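Local structure of uronate isomerase (Caulobacter crescentus, 2Q01) at residues M306-G311 against D340-L345; L7-D12 against P114-L119; P36-H41 against Y470-R475. The protein catalyses the interconversion of D-glucuronate with D-fructuronate and of D-galacturonate with D-tagaturonate in carbohydrate metabolism. All coordinates share one frame; numbering follows the deposited sequence.

Contact 1: M306-G311 against D340-L345; sequences MQIHPG and DALKPL
Two apolar pairs join strand 305-308 to the start of helix 343-349 and the residue just before it: Met306 with Leu345, and Ile308 with Leu342. The CE methyl of Met306 meets CD2 of Leu345 at 4.4 Å. The CD1 methyl of Ile308 meets CD2 of Leu342 at 4.3 Å. Both contacts are made end to end by methyl groups. The backbones stay well apart: CA of Ile308 lies 10.6 Å from CA of Leu342, and CA of Met306 lies 12.5 Å from CA of Leu345.

Side-chain conformation bridges this gap. The first two torsions of Met306 are extended (chi1 -160°, chi2 174°) and carry SD out from the strand; the third, about the CG-SD bond, places CE at Leu345. The second torsion of Ile308 (chi2 167°) is extended and holds CD1 out toward Leu342. Leu342 and Leu345 are three residues apart and offer their side chains on the same side.

Met306 and Ile308 point toward the helix layer. Gln307, and His309 just past the strand end, point to the other side. Around the apolar pairs, Leu292 and Ala296 of helix 281-302 touch Met306. On the helical side, OG1 of Thr259 bonds both Ala341 O and Leu345 N, a bridge across the turn that carries both leucines.

Helix 343-349 lies in the beta-alpha-beta crossover between the parallel neighbours 305-308 and 357-359 of the TIM barrel. Leu342 also touches Leu359, and Leu345 touches Ile357. No hydrogen bond crosses, and the contact buries 92 Å² in all. The pairing therefore rests on dispersion and the exclusion of water, while Gln307 bonds Ser249 and His309 bonds Asp251 on the other side of the strand.

Contact 2: L7-D12 against P114-L119; sequences LSFHED and PSWVWL
Phe9, in the irregular N-terminal segment 7-12, passes the first turns of helix 114-126 with its CA 8.8 Å from CA of Val117. Its ring carries the contact. The side chain leaves the backbone neither toward nor away from the helix, but chi1 (-147°, off the staggered values) brings the end of the ring in. CZ comes 3.4 Å from the carbonyl O of Val117 and 4.4 Å from CG1 of the same residue. CE1 lies 4.2 Å from CZ3 of Trp116, which sits at the edge of the Phe9 ring, near its plane. Asn120, His121 and Ser124, further along the helix, also touch Phe9.

The indole of Trp116 serves two subunits. CZ3 of its six-membered ring meets Phe9, while NE1 bonds Glu453 of the third subunit. CG2 of Val117 lies at the edge of the same indole, in its plane. Val117 also packs on Val431 of helix 425-445. His10, whose ND1 accepts a bond from Asp12 N, stacks on His447 of the third subunit.

No hydrogen bond crosses between the segments. Apolar contact dominates, and the carbonyl oxygen of Val117, obliquely placed near CZ and CE1 of Phe9, may add a weak electrostatic attraction. The contact thus lays the N-terminal arm on the helix right beside a subunit interface.

Contact 3: P36-H41 against Y470-R475; sequences PIISPH and YKLDQR
Pro40 sits squarely on the ring of Tyr470. Its CB lies 3.5 Å from the ring centroid and 9° off the ring normal, a CH-pi contact over the face. CG of Pro40 extends the overlap toward the rim, 3.6 Å from CE1 of Tyr470. The two side chains cross at about a right angle. The first torsion of Tyr470, with CG beside the backbone N and anti to the carbonyl carbon, sends the ring toward Pro40. The second (chi2 91°) turns its face to CB.

The second pair is Ile38 and Leu472, which run past each other in opposite directions. CG2 of Ile38, the branch anti to the backbone N, meets CD2 of Leu472 at 3.8 Å. The rotamer of Leu472 is doubtful.

Tyr470 and Leu472 flank Lys471, the C-prime residue of the Schellman motif that ends helix 451-469. Lys471 has positive phi; Leu472 N reaches Lys467 O and Lys471 N reaches Lys468 O. Tyr470 O bonds Thr248, and Arg475 farther on bonds the backbone O of Glu166 in strand 165-169.

All four touching residues are buried, and no hydrogen bond crosses. Dispersion and the proline C-H groups facing the aromatic pi cloud fasten the segment after the last long helix against strand 37-39 of the barrel.

Contacts 1 and 3 are neighbours, with centres about 23 Å apart. They meet where Gln307 and His309 face His41 and Tyr470. Strands 305-308 and 37-39 are both parallel strands of the TIM-barrel fold, and side chains from the two contacts meet across it. Contact 2 lies farther out, about 27 Å from contact 3 and about 36 Å from contact 1 between centres, and touches neither. Along the chain, segments of contacts 2 and 3 alternate, while both segments of contact 1 fall between those of contact 3. Contact 3 touches no other chain. Contact 1 also reaches the second subunit, and contact 2 the third. Contact 2 places the N-terminal segment, contact 3 the segment after the last helix, and contact 1 joins a barrel strand to a helix outside it.

Contact 1: M306-G311 against D340-L345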
loop_
_atom_site.group_PDB
_atom_site.type_symbol
_atom_site.label_atom_id
_atom_site.label_comp_id
_atom_site.label_asym_id
_atom_site.label_seq_id
_atom_site.Cartn_x
_atom_site.Cartn_y
_atom_site.Cartn_z
ATOM N N MET B 306 -20.512 18.285 0.665
ATOM C CA MET B 306 -19.921 17.922 1.934
ATOM C C MET B 306 -18.563 17.253 1.758
ATOM O O MET B 306 -18.476 16.155 1.222
ATOM C CB MET B 306 -20.889 16.994 2.652
ATOM C CG MET B 306 -20.700 16.884 4.121
ATOM S SD MET B 306 -22.055 15.898 4.752
ATOM C CE MET B 306 -21.105 14.701 5.665
ATOM N N GLN B 307 -17.504 17.909 2.219
ATOM C CA GLN B 307 -16.170 17.310 2.168
ATOM C C GLN B 307 -15.774 16.675 3.497
ATOM O O GLN B 307 -15.751 17.339 4.530
ATOM C CB GLN B 307 -15.117 18.344 1.775
ATOM C CG GLN B 307 -15.435 19.139 0.529
ATOM C CD GLN B 307 -14.435 20.255 0.299
ATOM O OE1 GLN B 307 -14.641 21.387 0.735
ATOM N NE2 GLN B 307 -13.333 19.935 -0.373
ATOM N N ILE B 308 -15.442 15.390 3.465
ATOM C CA ILE B 308 -14.921 14.722 4.647
ATOM C C ILE B 308 -13.404 14.522 4.534
ATOM O O ILE B 308 -12.914 13.839 3.628
ATOM C CB ILE B 308 -15.672 13.398 4.941
ATOM C CG1 ILE B 308 -17.179 13.665 5.062
ATOM C CG2 ILE B 308 -15.131 12.738 6.219
ATOM C CD1 ILE B 308 -18.039 12.418 5.035
ATOM N N HIS B 309 -12.683 15.150 5.465
ATOM C CA HIS B 309 -11.227 15.075 5.592
ATOM C C HIS B 309 -10.822 14.338 6.879
ATOM O O HIS B 309 -10.396 14.980 7.844
ATOM C CB HIS B 309 -10.651 16.492 5.672
ATOM C CG HIS B 309 -10.494 17.171 4.350
ATOM N ND1 HIS B 309 -11.398 18.097 3.880
ATOM C CD2 HIS B 309 -9.525 17.080 3.410
ATOM C CE1 HIS B 309 -11.000 18.540 2.700
ATOM N NE2 HIS B 309 -9.865 17.939 2.392
ATOM N N PRO B 310 -10.946 12.997 6.915
ATOM C CA PRO B 310 -10.669 12.352 8.189
ATOM C C PRO B 310 -9.245 11.799 8.348
ATOM O O PRO B 310 -8.498 11.687 7.370
ATOM C CB PRO B 310 -11.667 11.195 8.194
ATOM C CG PRO B 310 -11.815 10.830 6.727
ATOM C CD PRO B 310 -11.357 12.009 5.901
ATOM N N GLY B 311 -8.888 11.470 9.589
ATOM C CA GLY B 311 -7.757 10.589 9.858
ATOM C C GLY B 311 -6.460 11.248 10.260
ATOM O O GLY B 311 -5.389 10.651 10.117
ATOM N N ASP B 340 -17.210 0.275 7.129
ATOM C CA ASP B 340 -18.128 0.174 8.259
ATOM C C ASP B 340 -18.523 1.564 8.722
ATOM O O ASP B 340 -19.665 1.791 9.130
ATOM C CB ASP B 340 -17.486 -0.591 9.419
ATOM C CG ASP B 340 -17.451 -2.098 9.192
ATOM O OD1 ASP B 340 -16.684 -2.784 9.902
ATOM O OD2 ASP B 340 -18.179 -2.604 8.309
ATOM N N ALA B 341 -17.567 2.487 8.635
ATOM C CA ALA B 341 -17.709 3.841 9.157
ATOM C C ALA B 341 -18.833 4.637 8.501
ATOM O O ALA B 341 -19.682 5.195 9.194
ATOM C CB ALA B 341 -16.379 4.589 9.045
ATOM N N LEU B 342 -18.843 4.668 7.169
ATOM C CA LEU B 342 -19.806 5.469 6.401
ATOM C C LEU B 342 -21.157 4.792 6.206
ATOM O O LEU B 342 -22.101 5.422 5.719
ATOM C CB LEU B 342 -19.227 5.844 5.032
ATOM C CG LEU B 342 -17.973 6.717 4.947
ATOM C CD1 LEU B 342 -17.414 6.644 3.546
ATOM C CD2 LEU B 342 -18.291 8.148 5.315
ATOM N N LYS B 343 -21.243 3.522 6.593
ATOM C CA LYS B 343 -22.455 2.714 6.405
ATOM C C LYS B 343 -23.785 3.269 6.977
ATOM O O LYS B 343 -24.785 3.235 6.263
ATOM C CB LYS B 343 -22.230 1.250 6.823
ATOM C CG LYS B 343 -23.131 0.304 6.075
ATOM C CD LYS B 343 -23.017 -1.122 6.543
ATOM C CE LYS B 343 -24.119 -1.959 5.896
ATOM N NZ LYS B 343 -24.014 -3.380 6.313
ATOM N N PRO B 344 -23.812 3.758 8.250
ATOM C CA PRO B 344 -25.055 4.366 8.778
ATOM C C PRO B 344 -25.630 5.562 7.998
ATOM O O PRO B 344 -26.856 5.697 7.902
ATOM C CB PRO B 344 -24.651 4.809 10.186
ATOM C CG PRO B 344 -23.552 3.899 10.553
ATOM C CD PRO B 344 -22.767 3.741 9.294
ATOM N N LEU B 345 -24.757 6.414 7.462
ATOM C CA LEU B 345 -25.176 7.554 6.644
ATOM C C LEU B 345 -25.615 7.109 5.254
ATOM O O LEU B 345 -26.578 7.647 4.700
ATOM C CB LEU B 345 -24.048 8.595 6.545
ATOM C CG LEU B 345 -24.142 9.817 5.618
ATOM C CD1 LEU B 345 -25.427 10.623 5.814
ATOM C CD2 LEU B 345 -22.926 10.721 5.788
#

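Contact 2: L7-D12 against P114-L119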
loop_
_atom_site.group_PDB
_atom_site.type_symbol
_atom_site.label_atom_id
_atom_site.label_comp_id
_atom_site.label_asym_id
_atom_site.label_seq_id
_atom_site.Cartn_x
_atom_site.Cartn_y
_atom_site.Cartn_z
ATOM N N LEU B 7 19.537 28.578 -11.586
ATOM C CA LEU B 7 18.209 28.017 -11.383
ATOM C C LEU B 7 17.709 27.530 -12.736
ATOM O O LEU B 7 17.262 28.319 -13.569
ATOM C CB LEU B 7 17.241 29.053 -10.796
ATOM C CG LEU B 7 16.151 28.632 -9.792
ATOM C CD1 LEU B 7 15.356 29.846 -9.342
ATOM C CD2 LEU B 7 15.203 27.560 -10.305
ATOM N N SER B 8 17.806 26.223 -12.946
ATOM C CA SER B 8 17.329 25.591 -14.164
ATOM C C SER B 8 15.962 24.960 -13.905
ATOM O O SER B 8 15.861 23.896 -13.283
ATOM C CB SER B 8 18.338 24.543 -14.643
ATOM O OG SER B 8 17.890 23.902 -15.824
ATOM N N PHE B 9 14.911 25.632 -14.365
ATOM C CA PHE B 9 13.554 25.116 -14.219
ATOM C C PHE B 9 12.996 24.711 -15.580
ATOM O O PHE B 9 12.512 25.558 -16.347
ATOM C CB PHE B 9 12.654 26.138 -13.521
ATOM C CG PHE B 9 11.594 25.513 -12.652
ATOM C CD1 PHE B 9 11.936 24.567 -11.679
ATOM C CD2 PHE B 9 10.262 25.876 -12.793
ATOM C CE1 PHE B 9 10.970 23.986 -10.874
ATOM C CE2 PHE B 9 9.285 25.304 -11.989
ATOM C CZ PHE B 9 9.640 24.358 -11.024
ATOM N N HIS B 10 13.067 23.407 -15.853
ATOM C CA HIS B 10 12.864 22.839 -17.190
ATOM C C HIS B 10 11.403 22.825 -17.624
ATOM O O HIS B 10 10.509 22.689 -16.794
ATOM C CB HIS B 10 13.431 21.423 -17.229
ATOM C CG HIS B 10 13.781 20.939 -18.604
ATOM N ND1 HIS B 10 12.878 20.293 -19.419
ATOM C CD2 HIS B 10 14.946 20.976 -19.291
ATOM C CE1 HIS B 10 13.466 19.964 -20.555
ATOM N NE2 HIS B 10 14.723 20.367 -20.502
ATOM N N GLU B 11 11.178 22.958 -18.930
ATOM C CA GLU B 11 9.832 22.998 -19.516
ATOM C C GLU B 11 9.113 21.662 -19.402
ATOM O O GLU B 11 7.888 21.621 -19.354
ATOM C CB GLU B 11 9.892 23.355 -21.002
ATOM C CG GLU B 11 10.575 24.663 -21.359
ATOM C CD GLU B 11 10.658 24.874 -22.867
ATOM O OE1 GLU B 11 10.945 26.012 -23.297
ATOM O OE2 GLU B 11 10.434 23.902 -23.625
ATOM N N ASP B 12 9.887 20.578 -19.388
ATOM C CA ASP B 12 9.354 19.220 -19.422
ATOM C C ASP B 12 9.405 18.530 -18.066
ATOM O O ASP B 12 9.464 17.305 -17.999
ATOM C CB ASP B 12 10.119 18.378 -20.445
ATOM C CG ASP B 12 9.796 18.750 -21.877
ATOM O OD1 ASP B 12 10.689 18.578 -22.731
ATOM O OD2 ASP B 12 8.660 19.202 -22.155
ATOM N N PRO B 114 8.295 17.673 -2.899
ATOM C CA PRO B 114 7.489 18.562 -3.750
ATOM C C PRO B 114 7.689 20.066 -3.498
ATOM O O PRO B 114 7.377 20.876 -4.371
ATOM C CB PRO B 114 6.050 18.143 -3.428
ATOM C CG PRO B 114 6.124 17.519 -2.091
ATOM C CD PRO B 114 7.442 16.828 -2.042
ATOM N N SER B 115 8.216 20.421 -2.326
ATOM C CA SER B 115 8.526 21.810 -1.981
ATOM C C SER B 115 9.686 22.375 -2.795
ATOM O O SER B 115 9.800 23.587 -2.949
ATOM C CB SER B 115 8.846 21.929 -0.492
ATOM O OG SER B 115 7.665 21.871 0.287
ATOM N N TRP B 116 10.553 21.491 -3.288
ATOM C CA TRP B 116 11.605 21.859 -4.225
ATOM C C TRP B 116 10.956 22.364 -5.506
ATOM O O TRP B 116 11.349 23.398 -6.040
ATOM C CB TRP B 116 12.483 20.644 -4.527
ATOM C CG TRP B 116 13.718 20.918 -5.340
ATOM C CD1 TRP B 116 14.976 21.129 -4.863
ATOM C CD2 TRP B 116 13.816 20.980 -6.772
ATOM N NE1 TRP B 116 15.852 21.328 -5.900
ATOM C CE2 TRP B 116 15.168 21.244 -7.084
ATOM C CE3 TRP B 116 12.892 20.842 -7.822
ATOM C CZ2 TRP B 116 15.625 21.373 -8.404
ATOM C CZ3 TRP B 116 13.345 20.968 -9.131
ATOM C CH2 TRP B 116 14.703 21.232 -9.410
ATOM N N VAL B 117 9.955 21.628 -5.981
ATOM C CA VAL B 117 9.221 21.980 -7.189
ATOM C C VAL B 117 8.421 23.281 -7.016
ATOM O O VAL B 117 8.503 24.165 -7.871
ATOM C CB VAL B 117 8.307 20.810 -7.669
ATOM C CG1 VAL B 117 7.488 21.216 -8.874
ATOM C CG2 VAL B 117 9.134 19.567 -8.011
ATOM N N TRP B 118 7.688 23.411 -5.905
ATOM C CA TRP B 118 6.815 24.578 -5.688
ATOM C C TRP B 118 7.581 25.875 -5.469
ATOM O O TRP B 118 7.237 26.895 -6.055
ATOM C CB TRP B 118 5.847 24.373 -4.518
ATOM C CG TRP B 118 4.951 23.177 -4.618
ATOM C CD1 TRP B 118 4.344 22.685 -5.742
ATOM C CD2 TRP B 118 4.531 22.338 -3.535
ATOM N NE1 TRP B 118 3.589 21.579 -5.428
ATOM C CE2 TRP B 118 3.685 21.344 -4.081
ATOM C CE3 TRP B 118 4.799 22.321 -2.157
ATOM C CZ2 TRP B 118 3.100 20.343 -3.295
ATOM C CZ3 TRP B 118 4.220 21.325 -1.376
ATOM C CH2 TRP B 118 3.381 20.347 -1.949
ATOM N N LEU B 119 8.610 25.832 -4.627
ATOM C CA LEU B 119 9.396 27.021 -4.312
ATOM C C LEU B 119 10.253 27.498 -5.469
ATOM O O LEU B 119 10.394 28.705 -5.664
ATOM C CB LEU B 119 10.275 26.800 -3.082
ATOM C CG LEU B 119 9.649 26.969 -1.699
ATOM C CD1 LEU B 119 10.666 26.565 -0.660
ATOM C CD2 LEU B 119 9.192 28.401 -1.473
#

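Contact 3: P36-H41 against Y470-R475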
loop_
_atom_site.group_PDB
_atom_site.type_symbol
_atom_site.label_atom_id
_atom_site.label_comp_id
_atom_site.label_asym_id
_atom_site.label_seq_id
_atom_site.Cartn_x
_atom_site.Cartn_y
_atom_site.Cartn_z
ATOM N N PRO B 36 -7.836 28.896 -16.484
ATOM C CA PRO B 36 -7.918 29.536 -15.170
ATOM C C PRO B 36 -7.830 28.538 -14.022
ATOM O O PRO B 36 -8.227 27.379 -14.170
ATOM C CB PRO B 36 -9.301 30.206 -15.186
ATOM C CG PRO B 36 -9.640 30.353 -16.643
ATOM C CD PRO B 36 -9.061 29.126 -17.273
ATOM N N ILE B 37 -7.289 28.991 -12.898
ATOM C CA ILE B 37 -7.181 28.171 -11.698
ATOM C C ILE B 37 -8.506 28.159 -10.924
ATOM O O ILE B 37 -9.051 29.209 -10.573
ATOM C CB ILE B 37 -6.013 28.657 -10.806
ATOM C CG1 ILE B 37 -4.671 28.347 -11.477
ATOM C CG2 ILE B 37 -6.073 28.024 -9.418
ATOM C CD1 ILE B 37 -3.502 29.123 -10.904
ATOM N N ILE B 38 -9.034 26.965 -10.690
ATOM C CA ILE B 38 -10.188 26.794 -9.811
ATOM C C ILE B 38 -9.718 26.119 -8.533
ATOM O O ILE B 38 -9.224 24.981 -8.553
ATOM C CB ILE B 38 -11.312 25.984 -10.475
ATOM C CG1 ILE B 38 -11.819 26.721 -11.713
ATOM C CG2 ILE B 38 -12.458 25.743 -9.494
ATOM C CD1 ILE B 38 -12.494 25.817 -12.688
ATOM N N SER B 39 -9.869 26.843 -7.431
ATOM C CA SER B 39 -9.322 26.432 -6.151
ATOM C C SER B 39 -10.431 26.325 -5.089
ATOM O O SER B 39 -10.604 27.227 -4.267
ATOM C CB SER B 39 -8.227 27.416 -5.733
ATOM O OG SER B 39 -7.602 27.007 -4.536
ATOM N N PRO B 40 -11.167 25.195 -5.086
ATOM C CA PRO B 40 -12.425 25.104 -4.350
ATOM C C PRO B 40 -12.294 24.739 -2.862
ATOM O O PRO B 40 -13.297 24.734 -2.147
ATOM C CB PRO B 40 -13.183 24.022 -5.114
ATOM C CG PRO B 40 -12.117 23.155 -5.720
ATOM C CD PRO B 40 -10.835 23.926 -5.762
ATOM N N HIS B 41 -11.074 24.453 -2.403
ATOM C CA HIS B 41 -10.803 24.254 -0.982
ATOM C C HIS B 41 -9.400 24.718 -0.609
ATOM O O HIS B 41 -8.407 24.216 -1.147
ATOM C CB HIS B 41 -10.993 22.788 -0.580
ATOM C CG HIS B 41 -10.818 22.541 0.887
ATOM N ND1 HIS B 41 -9.750 21.837 1.402
ATOM C CD2 HIS B 41 -11.564 22.921 1.952
ATOM C CE1 HIS B 41 -9.855 21.783 2.718
ATOM N NE2 HIS B 41 -10.946 22.435 3.077
ATOM N N TYR B 470 -18.304 21.090 -7.396
ATOM C CA TYR B 470 -18.439 22.135 -6.387
ATOM C C TYR B 470 -19.510 23.162 -6.737
ATOM O O TYR B 470 -19.525 24.245 -6.168
ATOM C CB TYR B 470 -17.096 22.829 -6.157
ATOM C CG TYR B 470 -16.126 21.975 -5.392
ATOM C CD1 TYR B 470 -15.239 21.130 -6.053
ATOM C CD2 TYR B 470 -16.105 21.996 -3.999
ATOM C CE1 TYR B 470 -14.360 20.327 -5.339
ATOM C CE2 TYR B 470 -15.229 21.203 -3.282
ATOM C CZ TYR B 470 -14.359 20.373 -3.958
ATOM O OH TYR B 470 -13.488 19.593 -3.243
ATOM N N LYS B 471 -20.387 22.810 -7.679
ATOM C CA LYS B 471 -21.545 23.628 -8.078
ATOM C C LYS B 471 -21.186 25.094 -8.372
ATOM O O LYS B 471 -21.881 26.028 -7.960
ATOM C CB LYS B 471 -22.680 23.498 -7.049
ATOM C CG LYS B 471 -23.168 22.059 -6.820
ATOM C CD LYS B 471 -24.166 21.988 -5.672
ATOM C CE LYS B 471 -24.703 20.574 -5.481
ATOM N NZ LYS B 471 -25.819 20.516 -4.481
ATOM N N LEU B 472 -20.083 25.267 -9.096
ATOM C CA LEU B 472 -19.510 26.573 -9.400
ATOM C C LEU B 472 -19.979 27.137 -10.743
ATOM O O LEU B 472 -19.447 28.145 -11.222
ATOM C CB LEU B 472 -17.981 26.466 -9.375
ATOM C CG LEU B 472 -17.164 26.995 -8.193
ATOM C CD1 LEU B 472 -17.944 27.038 -6.906
ATOM C CD2 LEU B 472 -15.930 26.145 -8.021
ATOM N N ASP B 473 -20.990 26.495 -11.329
ATOM C CA ASP B 473 -21.489 26.841 -12.660
ATOM C C ASP B 473 -22.319 28.126 -12.712
ATOM O O ASP B 473 -22.491 28.709 -13.785
ATOM C CB ASP B 473 -22.270 25.667 -13.258
ATOM C CG ASP B 473 -21.361 24.532 -13.721
ATOM O OD1 ASP B 473 -21.780 23.356 -13.624
ATOM O OD2 ASP B 473 -20.232 24.809 -14.184
ATOM N N GLN B 474 -22.832 28.561 -11.563
ATOM C CA GLN B 474 -23.499 29.856 -11.468
ATOM C C GLN B 474 -22.578 30.862 -10.794
ATOM O O GLN B 474 -22.434 30.853 -9.570
ATOM C CB GLN B 474 -24.822 29.768 -10.692
ATOM C CG GLN B 474 -25.872 28.830 -11.277
ATOM C CD GLN B 474 -26.057 27.568 -10.447
ATOM O OE1 GLN B 474 -27.068 27.412 -9.762
ATOM N NE2 GLN B 474 -25.079 26.667 -10.498
ATOM N N ARG B 475 -21.938 31.710 -11.599
ATOM C CA ARG B 475 -21.192 32.849 -11.073
ATOM C C ARG B 475 -22.184 33.860 -10.516
ATOM O O ARG B 475 -23.219 34.118 -11.138
ATOM C CB ARG B 475 -20.351 33.529 -12.162
ATOM C CG ARG B 475 -19.103 32.780 -12.590
ATOM C CD ARG B 475 -17.961 32.942 -11.605
ATOM N NE ARG B 475 -17.139 34.121 -11.871
ATOM C CZ ARG B 475 -15.847 34.208 -11.554
ATOM N NH1 ARG B 475 -15.152 35.309 -11.823
ATOM N NH2 ARG B 475 -15.242 33.185 -10.974
#